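Local coordinates for protein putative cyclohexadienyl dehydrogenase and ADH prephenate dehydrogenase (Rhizobium meliloti, PDB 4WJI) that probably catalyses the oxidative decarboxylation of prephenate to 4-hydroxyphenylpyruvate in tyrosine biosynthesis, and here holds NADP and tyrosine, at residues A92-V97 / P110-D115; G98-S103 / V187-H192; H117-H122 / E155-R160. One frame throughout, in Å; residues are numbered along the deposited sequence.

Contact 1: residues A92-V97 / P110-D115. With NAP (NADP nicotinamide-adenine-dinucleotide phosphate), chain B.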
loop_
_atom_site.group_PDB
_atom_site.type_symbol
_atom_site.label_atom_id
_atom_site.label_comp_id
_atom_site.label_asym_id
_atom_site.label_seq_id
_atom_site.Cartn_x
_atom_site.Cartn_y
_atom_site.Cartn_z
ATOM N N ALA A 92 -10.335 -2.694 -39.639
ATOM C CA ALA A 92 -9.695 -2.020 -38.492
ATOM C C ALA A 92 -9.883 -2.870 -37.234
ATOM O O ALA A 92 -10.930 -3.516 -37.053
ATOM C CB ALA A 92 -10.287 -0.610 -38.294
ATOM N N ILE A 93 -8.885 -2.825 -36.356
ATOM C CA ILE A 93 -8.996 -3.434 -35.029
ATOM C C ILE A 93 -9.202 -2.299 -34.026
ATOM O O ILE A 93 -8.430 -1.345 -33.980
ATOM C CB ILE A 93 -7.750 -4.242 -34.643
ATOM C CG1 ILE A 93 -7.492 -5.371 -35.637
ATOM C CG2 ILE A 93 -7.925 -4.816 -33.237
ATOM C CD1 ILE A 93 -6.164 -6.063 -35.480
ATOM N N VAL A 94 -10.287 -2.405 -33.252
ATOM C CA VAL A 94 -10.587 -1.469 -32.194
ATOM C C VAL A 94 -10.381 -2.156 -30.868
ATOM O O VAL A 94 -10.917 -3.245 -30.637
ATOM C CB VAL A 94 -12.036 -0.928 -32.266
ATOM C CG1 VAL A 94 -12.324 0.004 -31.099
ATOM C CG2 VAL A 94 -12.242 -0.178 -33.536
ATOM N N THR A 95 -9.566 -1.540 -29.997
ATOM C CA THR A 95 -9.302 -2.091 -28.669
ATOM C C THR A 95 -9.407 -0.962 -27.645
ATOM O O THR A 95 -9.538 0.209 -27.964
ATOM C CB THR A 95 -7.912 -2.804 -28.596
ATOM O OG1 THR A 95 -7.812 -3.540 -27.376
ATOM C CG2 THR A 95 -6.778 -1.822 -28.684
ATOM N N ASP A 96 -9.438 -1.352 -26.411
ATOM C CA ASP A 96 -9.473 -0.424 -25.329
ATOM C C ASP A 96 -8.589 -0.926 -24.222
ATOM O O ASP A 96 -7.911 -1.992 -24.283
ATOM C CB ASP A 96 -10.912 -0.247 -24.832
ATOM C CG ASP A 96 -11.314 -1.346 -23.858
ATOM O OD1 ASP A 96 -11.184 -2.512 -24.266
ATOM O OD2 ASP A 96 -11.735 -1.072 -22.668
ATOM N N VAL A 97 -8.486 -0.122 -23.213
ATOM C CA VAL A 97 -7.655 -0.468 -22.050
ATOM C C VAL A 97 -8.420 -0.339 -20.713
ATOM O O VAL A 97 -7.814 -0.294 -19.656
ATOM C CB VAL A 97 -6.420 0.434 -22.019
ATOM C CG1 VAL A 97 -5.525 0.166 -23.217
ATOM C CG2 VAL A 97 -6.784 1.912 -21.933
ATOM N N PRO A 110 -22.642 -2.096 -29.742
ATOM C CA PRO A 110 -23.793 -1.752 -30.571
ATOM C C PRO A 110 -23.533 -0.691 -31.634
ATOM O O PRO A 110 -24.293 -0.580 -32.601
ATOM C CB PRO A 110 -24.809 -1.217 -29.543
ATOM C CG PRO A 110 -24.423 -1.863 -28.282
ATOM C CD PRO A 110 -22.936 -1.923 -28.314
ATOM N N HIS A 111 -22.477 0.082 -31.470
ATOM C CA HIS A 111 -22.136 1.142 -32.426
ATOM C C HIS A 111 -21.191 0.684 -33.498
ATOM O O HIS A 111 -21.161 1.264 -34.571
ATOM C CB HIS A 111 -21.482 2.312 -31.718
ATOM C CG HIS A 111 -22.359 2.986 -30.734
ATOM N ND1 HIS A 111 -23.451 3.728 -31.104
ATOM C CD2 HIS A 111 -22.321 3.005 -29.381
ATOM C CE1 HIS A 111 -24.038 4.200 -30.018
ATOM N NE2 HIS A 111 -23.369 3.774 -28.961
ATOM N N LEU A 112 -20.378 -0.334 -33.203
ATOM C CA LEU A 112 -19.296 -0.662 -34.104
ATOM C C LEU A 112 -19.816 -1.521 -35.278
ATOM O O LEU A 112 -20.650 -2.441 -35.093
ATOM C CB LEU A 112 -18.191 -1.404 -33.354
ATOM C CG LEU A 112 -17.436 -0.623 -32.276
ATOM C CD1 LEU A 112 -16.463 -1.546 -31.561
ATOM C CD2 LEU A 112 -16.713 0.634 -32.797
ATOM N N PRO A 113 -19.352 -1.225 -36.492
ATOM C CA PRO A 113 -19.838 -2.004 -37.653
ATOM C C PRO A 113 -19.336 -3.474 -37.706
ATOM O O PRO A 113 -18.328 -3.799 -37.092
ATOM C CB PRO A 113 -19.313 -1.226 -38.851
ATOM C CG PRO A 113 -18.206 -0.360 -38.346
ATOM C CD PRO A 113 -18.385 -0.178 -36.848
ATOM N N LYS A 114 -20.028 -4.325 -38.478
ATOM C CA LYS A 114 -19.690 -5.755 -38.617
ATOM C C LYS A 114 -18.309 -5.966 -39.230
ATOM O O LYS A 114 -17.708 -7.022 -39.045
ATOM C CB LYS A 114 -20.710 -6.470 -39.548
ATOM N N ASP A 115 -17.831 -4.981 -39.994
ATOM C CA ASP A 115 -16.549 -5.127 -40.698
ATOM C C ASP A 115 -15.316 -4.753 -39.905
ATOM O O ASP A 115 -14.202 -4.797 -40.438
ATOM C CB ASP A 115 -16.538 -4.397 -42.055
ATOM C CG ASP A 115 -16.731 -2.851 -41.945
ATOM O OD1 ASP A 115 -17.170 -2.363 -40.899
ATOM O OD2 ASP A 115 -16.448 -2.110 -42.923
HETATM P PA NAP B . -5.986 9.792 -17.599
HETATM O O1A NAP B . -4.517 9.864 -17.430
HETATM O O2A NAP B . -6.909 10.608 -16.759
HETATM O O5B NAP B . -6.316 10.148 -19.130
HETATM C C5B NAP B . -7.661 10.358 -19.539
HETATM C C4B NAP B . -7.780 10.552 -21.050
HETATM O O4B NAP B . -9.156 10.450 -21.401
HETATM C C3B NAP B . -7.359 11.939 -21.502
HETATM O O3B NAP B . -6.945 11.927 -22.858
HETATM C C2B NAP B . -8.646 12.720 -21.442
HETATM O O2B NAP B . -8.666 13.780 -22.356
HETATM C C1B NAP B . -9.643 11.687 -21.891
HETATM N N9A NAP B . -11.058 11.872 -21.468
HETATM C C8A NAP B . -11.523 12.074 -20.246
HETATM N N7A NAP B . -12.828 12.137 -20.176
HETATM C C5A NAP B . -13.247 11.971 -21.462
HETATM C C6A NAP B . -14.524 11.949 -22.057
HETATM N N6A NAP B . -15.640 12.114 -21.321
HETATM N N1A NAP B . -14.580 11.735 -23.355
HETATM C C2A NAP B . -13.466 11.566 -24.046
HETATM N N3A NAP B . -12.229 11.583 -23.585
HETATM C C4A NAP B . -12.154 11.796 -22.278
HETATM O O3 NAP B . -6.487 8.271 -17.546
HETATM P PN NAP B . -5.750 6.862 -17.694
HETATM O O1N NAP B . -5.193 6.579 -16.392
HETATM O O2N NAP B . -4.892 6.840 -18.879
HETATM O O5D NAP B . -7.006 5.864 -17.873
HETATM C C5D NAP B . -7.589 5.604 -19.125
HETATM C C4D NAP B . -8.264 4.235 -19.074
HETATM O O4D NAP B . -7.303 3.282 -18.669
HETATM C C3D NAP B . -9.372 4.144 -18.069
HETATM O O3D NAP B . -10.448 3.395 -18.609
HETATM C C2D NAP B . -8.763 3.430 -16.887
HETATM O O2D NAP B . -9.751 2.720 -16.185
HETATM C C1D NAP B . -7.811 2.489 -17.625
HETATM N N1N NAP B . -6.615 2.075 -16.875
HETATM C C2N NAP B . -6.024 2.907 -16.014
HETATM C C3N NAP B . -4.909 2.524 -15.309
HETATM C C7N NAP B . -4.210 3.405 -14.299
HETATM O O7N NAP B . -3.473 2.896 -13.498
HETATM N N7N NAP B . -4.442 4.698 -14.349
HETATM C C4N NAP B . -4.410 1.267 -15.527
HETATM C C5N NAP B . -5.026 0.448 -16.438
HETATM C C6N NAP B . -6.157 0.849 -17.094
HETATM P P2B NAP B . -8.511 15.309 -21.880
HETATM O O1X NAP B . -7.369 15.344 -20.921
HETATM O O2X NAP B . -8.231 16.039 -23.163
HETATM O O3X NAP B . -9.791 15.758 -21.202
#
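Val94, in the middle of strand 93-96, and Leu112, in the loop that leads from helix 102-108 into strand 117-123, face each other with 9.0 Å between their CA atoms, while Ala92 and Asp115 come nearer, at 7.8 Å from CA to CA. The meeting itself is one methyl against another: CG1 of Val94 sits 4.4 Å from CD1 of Leu112. With CD1 anti to CA (chi2 175°), the forked end of Leu112 faces the valine, CD1 making the closest approach. Both residues also rest on Leu88, and Leu112 lies on Phe118 as well, so the pair belongs to a larger apolar patch over this face of the sheet. At the other corner Ala92 N and Asp115 O stand 4.5 Å apart, too far for a bond; Ala92 bonds instead through its backbone to His117. The side chain of Asp115 lies about 4 Å from a bound magnesium ion.

Further along, Val97 reaches the cofactor: its O approaches C6N of the NADP nicotinamide ring at 3.3 Å, and CG2 touches the ribose O4D at 3.6 Å. The loop thus rests on the strand by loose apolar packing, whereas just beyond the strand's end the carbonyl of Val97 faces the nicotinamide, where an oxidised, positively charged ring would probably be welcome.

Contact 2: residues G98-S103 / V187-H192. With NAP (NADP nicotinamide-adenine-dinucleotide phosphate), chain B; TYR (tyrosine), chain C.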
loop_
_atom_site.group_PDB
_atom_site.type_symbol
_atom_site.label_atom_id
_atom_site.label_comp_id
_atom_site.label_asym_id
_atom_site.label_seq_id
_atom_site.Cartn_x
_atom_site.Cartn_y
_atom_site.Cartn_z
ATOM N N GLY A 98 -9.733 -0.201 -20.768
ATOM C CA GLY A 98 -10.562 0.050 -19.591
ATOM C C GLY A 98 -10.423 -0.948 -18.446
ATOM O O GLY A 98 -10.205 -2.160 -18.645
ATOM N N SER A 99 -10.568 -0.427 -17.221
ATOM C CA SER A 99 -10.456 -1.190 -16.014
ATOM C C SER A 99 -11.640 -2.132 -15.723
ATOM O O SER A 99 -11.571 -2.965 -14.812
ATOM C CB SER A 99 -10.232 -0.222 -14.843
ATOM O OG SER A 99 -9.006 0.493 -14.990
ATOM N N THR A 100 -12.736 -1.913 -16.432
ATOM C CA THR A 100 -13.902 -2.784 -16.511
ATOM C C THR A 100 -14.044 -3.262 -17.963
ATOM O O THR A 100 -13.579 -2.591 -18.883
ATOM C CB THR A 100 -15.211 -2.091 -16.033
ATOM O OG1 THR A 100 -15.609 -1.124 -16.985
ATOM C CG2 THR A 100 -15.012 -1.392 -14.736
ATOM N N LYS A 101 -14.672 -4.420 -18.167
ATOM C CA LYS A 101 -14.825 -4.934 -19.540
ATOM C C LYS A 101 -16.280 -5.187 -19.959
ATOM O O LYS A 101 -16.643 -4.959 -21.095
ATOM C CB LYS A 101 -13.963 -6.187 -19.725
ATOM C CG LYS A 101 -12.439 -5.961 -19.660
ATOM C CD LYS A 101 -11.738 -5.706 -20.985
ATOM C CE LYS A 101 -12.097 -4.429 -21.659
ATOM N NZ LYS A 101 -11.639 -3.182 -21.044
ATOM N N GLY A 102 -17.107 -5.749 -19.069
ATOM C CA GLY A 102 -18.495 -6.051 -19.445
ATOM C C GLY A 102 -19.223 -4.816 -19.905
ATOM O O GLY A 102 -19.936 -4.814 -20.931
ATOM N N SER A 103 -19.055 -3.742 -19.150
ATOM C CA SER A 103 -19.684 -2.475 -19.470
ATOM C C SER A 103 -19.185 -1.890 -20.768
ATOM O O SER A 103 -19.971 -1.371 -21.574
ATOM C CB SER A 103 -19.532 -1.424 -18.364
ATOM O OG SER A 103 -18.172 -0.982 -18.241
ATOM N N VAL A 187 -9.010 -8.006 -6.998
ATOM C CA VAL A 187 -7.560 -7.657 -7.037
ATOM C C VAL A 187 -7.321 -6.171 -7.229
ATOM O O VAL A 187 -6.194 -5.689 -6.995
ATOM C CB VAL A 187 -6.692 -8.400 -8.102
ATOM C CG1 VAL A 187 -6.616 -9.894 -7.836
ATOM C CG2 VAL A 187 -7.138 -8.094 -9.526
ATOM N N SER A 188 -8.328 -5.401 -7.653
ATOM C CA SER A 188 -8.110 -3.986 -7.934
ATOM C C SER A 188 -9.179 -3.063 -7.366
ATOM O O SER A 188 -8.872 -2.093 -6.696
ATOM C CB SER A 188 -8.040 -3.789 -9.472
ATOM O OG SER A 188 -7.817 -2.420 -9.788
ATOM N N HIS A 189 -10.451 -3.338 -7.669
ATOM C CA HIS A 189 -11.473 -2.384 -7.344
ATOM C C HIS A 189 -11.747 -2.269 -5.847
ATOM O O HIS A 189 -11.757 -1.159 -5.322
ATOM C CB HIS A 189 -12.754 -2.628 -8.160
ATOM C CG HIS A 189 -12.483 -2.707 -9.632
ATOM N ND1 HIS A 189 -13.375 -3.287 -10.509
ATOM C CD2 HIS A 189 -11.391 -2.374 -10.362
ATOM C CE1 HIS A 189 -12.872 -3.240 -11.729
ATOM N NE2 HIS A 189 -11.653 -2.700 -11.662
ATOM N N LEU A 190 -11.936 -3.409 -5.191
ATOM C CA LEU A 190 -12.092 -3.405 -3.736
ATOM C C LEU A 190 -10.890 -2.777 -3.047
ATOM O O LEU A 190 -11.061 -1.899 -2.186
ATOM C CB LEU A 190 -12.422 -4.799 -3.190
ATOM C CG LEU A 190 -12.689 -4.853 -1.677
ATOM C CD1 LEU A 190 -13.943 -4.065 -1.344
ATOM C CD2 LEU A 190 -12.816 -6.270 -1.161
ATOM N N PRO A 191 -9.646 -3.157 -3.433
ATOM C CA PRO A 191 -8.490 -2.477 -2.785
ATOM C C PRO A 191 -8.566 -0.947 -2.886
ATOM O O PRO A 191 -8.322 -0.242 -1.882
ATOM C CB PRO A 191 -7.284 -3.064 -3.555
ATOM C CG PRO A 191 -7.731 -4.463 -3.859
ATOM C CD PRO A 191 -9.221 -4.339 -4.179
ATOM N N HIS A 192 -8.913 -0.403 -4.063
ATOM C CA HIS A 192 -9.011 1.056 -4.177
ATOM C C HIS A 192 -10.133 1.649 -3.308
ATOM O O HIS A 192 -9.955 2.681 -2.683
ATOM C CB HIS A 192 -9.123 1.509 -5.643
ATOM C CG HIS A 192 -7.828 1.457 -6.397
ATOM N ND1 HIS A 192 -7.271 0.291 -6.877
ATOM C CD2 HIS A 192 -6.992 2.455 -6.769
ATOM C CE1 HIS A 192 -6.162 0.582 -7.537
ATOM N NE2 HIS A 192 -5.957 1.888 -7.454
HETATM P PA NAP B . -5.986 9.792 -17.599
HETATM O O1A NAP B . -4.517 9.864 -17.430
HETATM O O2A NAP B . -6.909 10.608 -16.759
HETATM O O5B NAP B . -6.316 10.148 -19.130
HETATM C C5B NAP B . -7.661 10.358 -19.539
HETATM C C4B NAP B . -7.780 10.552 -21.050
HETATM O O4B NAP B . -9.156 10.450 -21.401
HETATM C C3B NAP B . -7.359 11.939 -21.502
HETATM O O3B NAP B . -6.945 11.927 -22.858
HETATM C C2B NAP B . -8.646 12.720 -21.442
HETATM O O2B NAP B . -8.666 13.780 -22.356
HETATM C C1B NAP B . -9.643 11.687 -21.891
HETATM N N9A NAP B . -11.058 11.872 -21.468
HETATM C C8A NAP B . -11.523 12.074 -20.246
HETATM N N7A NAP B . -12.828 12.137 -20.176
HETATM C C5A NAP B . -13.247 11.971 -21.462
HETATM C C6A NAP B . -14.524 11.949 -22.057
HETATM N N6A NAP B . -15.640 12.114 -21.321
HETATM N N1A NAP B . -14.580 11.735 -23.355
HETATM C C2A NAP B . -13.466 11.566 -24.046
HETATM N N3A NAP B . -12.229 11.583 -23.585
HETATM C C4A NAP B . -12.154 11.796 -22.278
HETATM O O3 NAP B . -6.487 8.271 -17.546
HETATM P PN NAP B . -5.750 6.862 -17.694
HETATM O O1N NAP B . -5.193 6.579 -16.392
HETATM O O2N NAP B . -4.892 6.840 -18.879
HETATM O O5D NAP B . -7.006 5.864 -17.873
HETATM C C5D NAP B . -7.589 5.604 -19.125
HETATM C C4D NAP B . -8.264 4.235 -19.074
HETATM O O4D NAP B . -7.303 3.282 -18.669
HETATM C C3D NAP B . -9.372 4.144 -18.069
HETATM O O3D NAP B . -10.448 3.395 -18.609
HETATM C C2D NAP B . -8.763 3.430 -16.887
HETATM O O2D NAP B . -9.751 2.720 -16.185
HETATM C C1D NAP B . -7.811 2.489 -17.625
HETATM N N1N NAP B . -6.615 2.075 -16.875
HETATM C C2N NAP B . -6.024 2.907 -16.014
HETATM C C3N NAP B . -4.909 2.524 -15.309
HETATM C C7N NAP B . -4.210 3.405 -14.299
HETATM O O7N NAP B . -3.473 2.896 -13.498
HETATM N N7N NAP B . -4.442 4.698 -14.349
HETATM C C4N NAP B . -4.410 1.267 -15.527
HETATM C C5N NAP B . -5.026 0.448 -16.438
HETATM C C6N NAP B . -6.157 0.849 -17.094
HETATM P P2B NAP B . -8.511 15.309 -21.880
HETATM O O1X NAP B . -7.369 15.344 -20.921
HETATM O O2X NAP B . -8.231 16.039 -23.163
HETATM O O3X NAP B . -9.791 15.758 -21.202
HETATM N N TYR C . -3.092 2.601 -10.722
HETATM C CA TYR C . -2.820 1.397 -9.893
HETATM C C TYR C . -1.586 1.623 -9.064
HETATM O O TYR C . -1.034 2.717 -9.146
HETATM C CB TYR C . -2.661 0.147 -10.769
HETATM C CG TYR C . -3.864 -0.186 -11.643
HETATM C CD1 TYR C . -5.132 0.349 -11.412
HETATM C CD2 TYR C . -3.713 -1.033 -12.709
HETATM C CE1 TYR C . -6.206 0.035 -12.228
HETATM C CE2 TYR C . -4.766 -1.391 -13.515
HETATM C CZ TYR C . -6.007 -0.852 -13.303
HETATM O OH TYR C . -7.056 -1.142 -14.136
HETATM O OXT TYR C . -1.177 0.688 -8.336
#
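His189 turns the edge of its ring to the backbone of Ser99, and NE2 gives a weak hydrogen bond to Ser99 O, 3.2 Å long and bent to 126° at the hydrogen. Its CE1 also meets CG2 of Thr100 at 4.1 Å, the two side chains crossing at about a right angle. The hydroxyl of Ser99 bridges the two bound molecules: OG is hydrogen-bonded to O2D of the NADP ribose at 2.6 Å and to OH of the bound tyrosine at 2.7 Å. OG is placed there by standing anti to the carbonyl carbon (chi1 -63°), while the carbonyl serves His189. Across the pocket, the edge of the His192 ring borders the tyrosine, NE2 standing 4.0 Å from its CA.

Second-shell bonds position these groups. Asn242 ND2 bonds to His189 ND1, the ring's stronger polar partner. His192 ND1 reaches back to Ser188 O, 2.9 Å at a fairly straight 161°, from the opposite face of that carbonyl to His192 N, and the ring stacks on Trp235. A leucine in place of His192 would probably leave Ser188 O without its side-chain donor and Trp235 without its stacking partner. On the other segment, Lys101 NZ folds back to hold Gly98 O and Thr100 O, each at 3.0 Å, which fastens the turn around Ser99; NZ also forms a salt bridge with Asp96.

The contact joins the nucleotide-binding part of the chain to its helical dimerization part, tyrosine and nicotinamide ribose meeting at the seam. The turn links strand 93-96 to helix 102-108, and Asp181 accepts hydrogen bonds from Lys101 N, at the N-cap position, and from Gly102 N. Facing it is the kinked stretch of helix 177-203, with helices 232-241 and 243-265 packed on His189, and Ser188 OG bonded to Ser219 O of the second subunit.

Contact 3: residues H117-H122 / E155-R160. With TYR (tyrosine), chain C.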
loop_
_atom_site.group_PDB
_atom_site.type_symbol
_atom_site.label_atom_id
_atom_site.label_comp_id
_atom_site.label_asym_id
_atom_site.label_seq_id
_atom_site.Cartn_x
_atom_site.Cartn_y
_atom_site.Cartn_z
ATOM N N HIS A 117 -12.968 -5.305 -36.226
ATOM C CA HIS A 117 -12.696 -6.299 -35.189
ATOM C C HIS A 117 -12.541 -5.640 -33.815
ATOM O O HIS A 117 -11.627 -4.857 -33.574
ATOM C CB HIS A 117 -11.400 -7.056 -35.490
ATOM C CG HIS A 117 -11.313 -7.572 -36.885
ATOM N ND1 HIS A 117 -12.207 -8.489 -37.376
ATOM C CD2 HIS A 117 -10.467 -7.274 -37.900
ATOM C CE1 HIS A 117 -11.900 -8.756 -38.637
ATOM N NE2 HIS A 117 -10.842 -8.037 -38.979
ATOM N N PHE A 118 -13.378 -6.015 -32.883
ATOM C CA PHE A 118 -13.397 -5.401 -31.541
ATOM C C PHE A 118 -12.750 -6.372 -30.572
ATOM O O PHE A 118 -13.341 -7.440 -30.291
ATOM C CB PHE A 118 -14.871 -5.130 -31.158
ATOM C CG PHE A 118 -15.070 -4.489 -29.827
ATOM C CD1 PHE A 118 -14.174 -3.541 -29.323
ATOM C CD2 PHE A 118 -16.189 -4.788 -29.086
ATOM C CE1 PHE A 118 -14.381 -2.927 -28.081
ATOM C CE2 PHE A 118 -16.424 -4.164 -27.868
ATOM C CZ PHE A 118 -15.505 -3.240 -27.355
ATOM N N VAL A 119 -11.578 -6.012 -30.049
ATOM C CA VAL A 119 -10.816 -6.879 -29.141
ATOM C C VAL A 119 -10.497 -6.108 -27.881
ATOM O O VAL A 119 -9.511 -5.394 -27.839
ATOM C CB VAL A 119 -9.492 -7.378 -29.759
ATOM C CG1 VAL A 119 -8.879 -8.430 -28.831
ATOM C CG2 VAL A 119 -9.740 -7.942 -31.161
ATOM N N PRO A 120 -11.361 -6.187 -26.886
ATOM C CA PRO A 120 -11.182 -5.423 -25.652
ATOM C C PRO A 120 -9.954 -5.882 -24.872
ATOM O O PRO A 120 -9.650 -7.028 -24.875
ATOM C CB PRO A 120 -12.462 -5.719 -24.863
ATOM C CG PRO A 120 -13.446 -6.199 -25.861
ATOM C CD PRO A 120 -12.619 -6.952 -26.872
ATOM N N GLY A 121 -9.283 -4.964 -24.208
ATOM C CA GLY A 121 -8.087 -5.264 -23.475
ATOM C C GLY A 121 -8.091 -4.545 -22.133
ATOM O O GLY A 121 -8.911 -3.651 -21.843
ATOM N N HIS A 122 -7.188 -5.003 -21.303
ATOM C CA HIS A 122 -6.905 -4.356 -20.027
ATOM C C HIS A 122 -5.458 -4.591 -19.590
ATOM O O HIS A 122 -5.162 -5.654 -19.148
ATOM C CB HIS A 122 -7.866 -4.877 -18.950
ATOM C CG HIS A 122 -7.709 -4.219 -17.619
ATOM N ND1 HIS A 122 -8.353 -4.675 -16.493
ATOM C CD2 HIS A 122 -7.029 -3.112 -17.244
ATOM C CE1 HIS A 122 -8.049 -3.893 -15.480
ATOM N NE2 HIS A 122 -7.239 -2.943 -15.901
ATOM N N GLU A 155 -9.780 -14.462 -35.184
ATOM C CA GLU A 155 -8.660 -14.964 -34.381
ATOM C C GLU A 155 -7.360 -14.330 -34.807
ATOM O O GLU A 155 -6.421 -14.222 -33.994
ATOM C CB GLU A 155 -8.584 -16.522 -34.347
ATOM C CG GLU A 155 -9.713 -17.183 -33.529
ATOM C CD GLU A 155 -9.694 -16.934 -32.008
ATOM O OE1 GLU A 155 -8.602 -16.770 -31.404
ATOM O OE2 GLU A 155 -10.795 -16.939 -31.394
ATOM N N GLU A 156 -7.292 -13.850 -36.048
ATOM C CA GLU A 156 -6.092 -13.156 -36.490
ATOM C C GLU A 156 -5.997 -11.781 -35.825
ATOM O O GLU A 156 -4.903 -11.383 -35.427
ATOM C CB GLU A 156 -6.007 -13.049 -38.004
ATOM C CG GLU A 156 -4.591 -12.753 -38.512
ATOM C CD GLU A 156 -4.409 -11.357 -39.043
ATOM O OE1 GLU A 156 -5.419 -10.632 -39.170
ATOM O OE2 GLU A 156 -3.249 -10.995 -39.351
ATOM N N ALA A 157 -7.113 -11.091 -35.681
ATOM C CA ALA A 157 -7.146 -9.821 -34.956
ATOM C C ALA A 157 -6.678 -10.016 -33.490
ATOM O O ALA A 157 -5.855 -9.248 -32.977
ATOM C CB ALA A 157 -8.547 -9.192 -35.037
ATOM N N VAL A 158 -7.167 -11.069 -32.843
ATOM C CA VAL A 158 -6.784 -11.344 -31.459
ATOM C C VAL A 158 -5.262 -11.609 -31.415
ATOM O O VAL A 158 -4.576 -11.092 -30.575
ATOM C CB VAL A 158 -7.594 -12.515 -30.839
ATOM C CG1 VAL A 158 -7.156 -12.744 -29.442
ATOM C CG2 VAL A 158 -9.082 -12.221 -30.867
ATOM N N ALA A 159 -4.746 -12.430 -32.317
ATOM C CA ALA A 159 -3.320 -12.716 -32.379
ATOM C C ALA A 159 -2.481 -11.472 -32.599
ATOM O O ALA A 159 -1.410 -11.348 -32.014
ATOM C CB ALA A 159 -3.031 -13.728 -33.488
ATOM N N ARG A 160 -2.934 -10.547 -33.440
ATOM C CA ARG A 160 -2.165 -9.314 -33.633
ATOM C C ARG A 160 -2.112 -8.450 -32.368
ATOM O O ARG A 160 -1.085 -7.829 -32.073
ATOM C CB ARG A 160 -2.697 -8.484 -34.794
ATOM C CG ARG A 160 -2.490 -9.130 -36.160
ATOM C CD ARG A 160 -3.039 -8.253 -37.268
ATOM N NE ARG A 160 -2.141 -7.129 -37.573
ATOM C CZ ARG A 160 -2.436 -6.160 -38.452
ATOM N NH1 ARG A 160 -3.645 -6.124 -38.999
ATOM N NH2 ARG A 160 -1.550 -5.203 -38.742
HETATM N N TYR C . -3.092 2.601 -10.722
HETATM C CA TYR C . -2.820 1.397 -9.893
HETATM C C TYR C . -1.586 1.623 -9.064
HETATM O O TYR C . -1.034 2.717 -9.146
HETATM C CB TYR C . -2.661 0.147 -10.769
HETATM C CG TYR C . -3.864 -0.186 -11.643
HETATM C CD1 TYR C . -5.132 0.349 -11.412
HETATM C CD2 TYR C . -3.713 -1.033 -12.709
HETATM C CE1 TYR C . -6.206 0.035 -12.228
HETATM C CE2 TYR C . -4.766 -1.391 -13.515
HETATM C CZ TYR C . -6.007 -0.852 -13.303
HETATM O OH TYR C . -7.056 -1.142 -14.136
HETATM O OXT TYR C . -1.177 0.688 -8.336
#
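His117 lies against the first turn of helix 155-167, and its contact with Ala157 can be traced outward atom by atom. CB touches Ala157 CB at 3.6 Å. The ring then leans obliquely past the same methyl, CG at 3.7 Å and CD2 at 3.9 Å, because CG is anti to the carbonyl carbon (chi1 -49°). Toward the tip the ring leaves the methyl, and NE2 is 6.0 Å from Glu156 OE1, too far for a salt bridge.

Two residues on, Val119 splits its branches between two helix residues. CG2 goes to Ala157 CB at 4.2 Å, and CG1 lies 4.3 Å from Val158 CG2. The small alanine methyl thus fits between His117 and Val119, bringing the helix close to the strand by apolar packing. At the far end of the strand His122 points into the pocket, where NE2 makes a short 2.5 Å hydrogen bond to OH of the bound tyrosine, while ND1 bonds to His180.

Helix 155-167 also rests on Ile93 of neighbouring strand 93-96, covering one face of the Rossmann-type sheet; Phe118, pointing the other way, packs on helix 102-108.

In the fold
Contacts 1 and 3 are neighbours, their centres about 10 Å apart, because strands 93-96 and 117-123 run side by side in the sheet; a probable hydrogen bond from Thr95 OG1 to Val119 O (2.6 Å) adds to the backbone pairing. Contact 2 lies about 21 Å from contact 1 and 20 Å from contact 3, between centres, at the end of these strands where the ligands sit. Lys101 ties it to each: NZ forms a salt bridge with Asp96 OD2 of contact 1 (2.7 Å) and a probable hydrogen bond with Gly121 O of contact 3 (2.9 Å). Contacts 1 and 2 share NADP, and contacts 2 and 3 share the tyrosine, whose hydroxyl joins Ser99 to His122.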